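Local coordinates for protein putative triphosphoribosyl-dephospho-coA synthase (Archaeoglobus fulgidus DSM 4304, PDB 3H9P) that is of unknown function but may bind ATP and act as a triphosphoribosyl-dephospho-CoA synthase, at residues R93-V98 against I131-W136. Residues are numbered along the deposited sequence; the frame is centred on the assembly and turned at random.
Sequences RDSLSV and INLYEW
A capped helix start meets the flank of another helix here, with Ser95 of helix 92-105 set against the turn that leads into helix 133-138. Ser95 OG donates to Ile131 O at 2.9 Å. OG approaches Ile131 O at a C=O...OG angle of 137°, off the carbonyl axis, and is tilted from the carbonyl plane. The bond ties the helix flank to the last turn residue before the cap. OG sits beside its backbone N and anti to its carbonyl carbon, which points it at the turn. The cap itself is a capping box. Asn132 OD1 takes Glu135 N at 2.7 Å, almost straight, and Tyr134 N more weakly. In return, Glu135 OE1 accepts from Asn132 N at 2.9 Å, on the anti side of the carboxylate.

Leu133, Val98 and Trp136 pack beside the serine. Leu133 and Val98 cross at about a right angle, with Leu133 CD1 3.8 Å from Val98 CG2. The Trp136 indole comes in obliquely, its benzo atom CZ3 3.4 Å from Ser95 O. CG of Trp136 stands anti to its backbone N, chi1 -164°, which swings the ring toward helix 92-105. Val98 CG1 touches the same CZ3 at 4.3 Å.

Thr90 OG1 also hydrogen-bonds Leu133 N, and Glu135 OE1 forms a salt bridge with Lys129 NZ of the second subunit, so the cap borders the dimer interface. Helix 118-129 packs on Ser95 and Trp136 through Ile126. Leu133 rests on Leu87 of helix 76-88, and Val98 on Phe58 and Leu62 of helix 58-68.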
ATOM      1  N   ARG A  93     -20.721  -1.866   3.334  1.00 29.27           N
ATOM      2  CA  ARG A  93     -21.102  -2.330   2.016  1.00 29.63           C
ATOM      3  C   ARG A  93     -20.584  -1.404   0.926  1.00 29.81           C
ATOM      4  O   ARG A  93     -20.258  -1.868  -0.169  1.00 30.02           O
ATOM      5  CB  ARG A  93     -22.598  -2.478   1.916  1.00 30.53           C
ATOM      6  CG  ARG A  93     -23.159  -3.467   2.911  1.00 32.97           C
ATOM      7  CD  ARG A  93     -24.478  -3.967   2.439  1.00 38.08           C
ATOM      8  NE  ARG A  93     -24.826  -5.220   3.105  1.00 44.99           N
ATOM      9  CZ  ARG A  93     -25.932  -5.909   2.854  1.00 46.11           C
ATOM     10  NH1 ARG A  93     -26.808  -5.455   1.950  1.00 46.77           N
ATOM     11  NH2 ARG A  93     -26.159  -7.044   3.505  1.00 46.70           N
ATOM     12  N   ASP A  94     -20.460  -0.113   1.215  1.00 29.25           N
ATOM     13  CA  ASP A  94     -19.869   0.803   0.222  1.00 29.94           C
ATOM     14  C   ASP A  94     -18.397   0.502  -0.023  1.00 29.42           C
ATOM     15  O   ASP A  94     -17.910   0.539  -1.151  1.00 30.55           O
ATOM     16  CB  ASP A  94     -20.029   2.258   0.653  1.00 29.81           C
ATOM     17  CG  ASP A  94     -21.464   2.698   0.629  1.00 32.36           C
ATOM     18  OD1 ASP A  94     -21.991   2.784  -0.517  1.00 34.85           O
ATOM     19  OD2 ASP A  94     -22.070   2.905   1.739  1.00 32.23           O
ATOM     20  N   SER A  95     -17.695   0.208   1.057  1.00 29.05           N
ATOM     21  CA  SER A  95     -16.311  -0.254   0.990  1.00 27.63           C
ATOM     22  C   SER A  95     -16.131  -1.506   0.162  1.00 26.51           C
ATOM     23  O   SER A  95     -15.222  -1.580  -0.652  1.00 26.12           O
ATOM     24  CB  SER A  95     -15.825  -0.524   2.403  1.00 27.92           C
ATOM     25  OG  SER A  95     -15.554   0.712   2.998  1.00 25.05           O
ATOM     26  N   LEU A  96     -17.026  -2.468   0.381  1.00 25.51           N
ATOM     27  CA  LEU A  96     -17.017  -3.753  -0.306  1.00 25.23           C
ATOM     28  C   LEU A  96     -17.276  -3.579  -1.819  1.00 24.97           C
ATOM     29  O   LEU A  96     -16.572  -4.160  -2.644  1.00 24.73           O
ATOM     30  CB  LEU A  96     -18.060  -4.710   0.338  1.00 24.99           C
ATOM     31  CG  LEU A  96     -17.740  -5.261   1.736  1.00 25.56           C
ATOM     32  CD1 LEU A  96     -18.858  -6.168   2.324  1.00 23.47           C
ATOM     33  CD2 LEU A  96     -16.419  -6.034   1.731  1.00 25.69           C
ATOM     34  N   SER A  97     -18.291  -2.785  -2.168  1.00 24.27           N
ATOM     35  CA  SER A  97     -18.521  -2.403  -3.554  1.00 24.81           C
ATOM     36  C   SER A  97     -17.301  -1.700  -4.139  1.00 25.10           C
ATOM     37  O   SER A  97     -16.868  -2.015  -5.244  1.00 24.27           O
ATOM     38  CB  SER A  97     -19.701  -1.459  -3.656  1.00 24.28           C
ATOM     39  OG  SER A  97     -20.887  -2.150  -3.371  1.00 25.66           O
ATOM     40  N   VAL A  98     -16.729  -0.769  -3.396  1.00 25.05           N
ATOM     41  CA  VAL A  98     -15.588  -0.090  -3.949  1.00 26.69           C
ATOM     42  C   VAL A  98     -14.433  -1.071  -4.208  1.00 28.05           C
ATOM     43  O   VAL A  98     -13.803  -1.014  -5.275  1.00 27.95           O
ATOM     44  CB  VAL A  98     -15.175   1.111  -3.094  1.00 27.36           C
ATOM     45  CG1 VAL A  98     -13.808   1.651  -3.505  1.00 26.87           C
ATOM     46  CG2 VAL A  98     -16.226   2.212  -3.231  1.00 26.77           C
ATOM     47  N   ILE A 131     -16.293  -1.284   8.552  1.00 29.27           N
ATOM     48  CA  ILE A 131     -15.451  -0.176   8.150  1.00 27.40           C
ATOM     49  C   ILE A 131     -16.031   0.467   6.912  1.00 27.25           C
ATOM     50  O   ILE A 131     -15.981  -0.097   5.795  1.00 27.56           O
ATOM     51  CB  ILE A 131     -13.968  -0.572   7.958  1.00 27.25           C
ATOM     52  CG1 ILE A 131     -13.455  -1.269   9.230  1.00 25.65           C
ATOM     53  CG2 ILE A 131     -13.150   0.656   7.614  1.00 23.90           C
ATOM     54  CD1 ILE A 131     -11.930  -1.620   9.264  1.00 25.47           C
ATOM     55  N   ASN A 132     -16.592   1.656   7.111  1.00 26.12           N
ATOM     56  CA  ASN A 132     -17.200   2.346   6.012  1.00 25.83           C
ATOM     57  C   ASN A 132     -16.139   2.929   5.056  1.00 26.23           C
ATOM     58  O   ASN A 132     -14.932   2.826   5.286  1.00 25.98           O
ATOM     59  CB  ASN A 132     -18.233   3.342   6.512  1.00 25.52           C
ATOM     60  CG  ASN A 132     -17.651   4.691   6.871  1.00 25.19           C
ATOM     61  OD1 ASN A 132     -16.506   5.007   6.601  1.00 21.91           O
ATOM     62  ND2 ASN A 132     -18.484   5.516   7.472  1.00 26.81           N
ATOM     63  N   LEU A 133     -16.572   3.528   3.969  1.00 26.41           N
ATOM     64  CA  LEU A 133     -15.623   3.868   2.928  1.00 26.44           C
ATOM     65  C   LEU A 133     -14.730   5.001   3.410  1.00 26.76           C
ATOM     66  O   LEU A 133     -13.575   5.110   3.025  1.00 26.50           O
ATOM     67  CB  LEU A 133     -16.365   4.269   1.672  1.00 25.48           C
ATOM     68  CG  LEU A 133     -15.557   4.739   0.467  1.00 25.77           C
ATOM     69  CD1 LEU A 133     -14.593   3.591  -0.046  1.00 20.70           C
ATOM     70  CD2 LEU A 133     -16.581   5.150  -0.585  1.00 25.25           C
ATOM     71  N   TYR A 134     -15.291   5.840   4.276  1.00 27.49           N
ATOM     72  CA  TYR A 134     -14.576   6.987   4.812  1.00 27.30           C
ATOM     73  C   TYR A 134     -13.466   6.498   5.719  1.00 26.76           C
ATOM     74  O   TYR A 134     -12.302   6.888   5.552  1.00 26.62           O
ATOM     75  CB  TYR A 134     -15.539   7.894   5.558  1.00 26.71           C
ATOM     76  CG  TYR A 134     -14.893   9.113   6.140  1.00 29.25           C
ATOM     77  CD1 TYR A 134     -14.554  10.183   5.318  1.00 31.02           C
ATOM     78  CD2 TYR A 134     -14.649   9.221   7.523  1.00 30.04           C
ATOM     79  CE1 TYR A 134     -13.990  11.328   5.825  1.00 33.79           C
ATOM     80  CE2 TYR A 134     -14.061  10.389   8.057  1.00 33.03           C
ATOM     81  CZ  TYR A 134     -13.746  11.435   7.181  1.00 34.25           C
ATOM     82  OH  TYR A 134     -13.170  12.591   7.607  1.00 36.36           O
ATOM     83  N   GLU A 135     -13.841   5.633   6.657  1.00 26.79           N
ATOM     84  CA  GLU A 135     -12.909   5.074   7.657  1.00 26.93           C
ATOM     85  C   GLU A 135     -11.807   4.282   6.976  1.00 26.21           C
ATOM     86  O   GLU A 135     -10.648   4.391   7.328  1.00 26.16           O
ATOM     87  CB  GLU A 135     -13.654   4.218   8.689  1.00 26.23           C
ATOM     88  CG  GLU A 135     -14.759   5.005   9.389  1.00 28.72           C
ATOM     89  CD  GLU A 135     -15.813   4.149  10.099  1.00 32.43           C
ATOM     90  OE1 GLU A 135     -16.218   3.065   9.607  1.00 33.55           O
ATOM     91  OE2 GLU A 135     -16.267   4.584  11.177  1.00 36.01           O
ATOM     92  N   TRP A 136     -12.183   3.489   5.992  1.00 26.36           N
ATOM     93  CA  TRP A 136     -11.218   2.750   5.210  1.00 27.35           C
ATOM     94  C   TRP A 136     -10.176   3.716   4.655  1.00 27.23           C
ATOM     95  O   TRP A 136      -8.977   3.550   4.897  1.00 26.97           O
ATOM     96  CB  TRP A 136     -11.926   2.017   4.076  1.00 27.33           C
ATOM     97  CG  TRP A 136     -11.090   0.941   3.459  1.00 29.40           C
ATOM     98  CD1 TRP A 136     -10.013   0.321   4.016  1.00 29.18           C
ATOM     99  CD2 TRP A 136     -11.305   0.311   2.192  1.00 31.62           C
ATOM    100  NE1 TRP A 136      -9.517  -0.631   3.162  1.00 28.80           N
ATOM    101  CE2 TRP A 136     -10.296  -0.672   2.040  1.00 31.61           C
ATOM    102  CE3 TRP A 136     -12.249   0.490   1.158  1.00 34.08           C
ATOM    103  CZ2 TRP A 136     -10.191  -1.484   0.892  1.00 33.42           C
ATOM    104  CZ3 TRP A 136     -12.142  -0.318  -0.004  1.00 34.91           C
ATOM    105  CH2 TRP A 136     -11.116  -1.290  -0.120  1.00 35.71           C
TER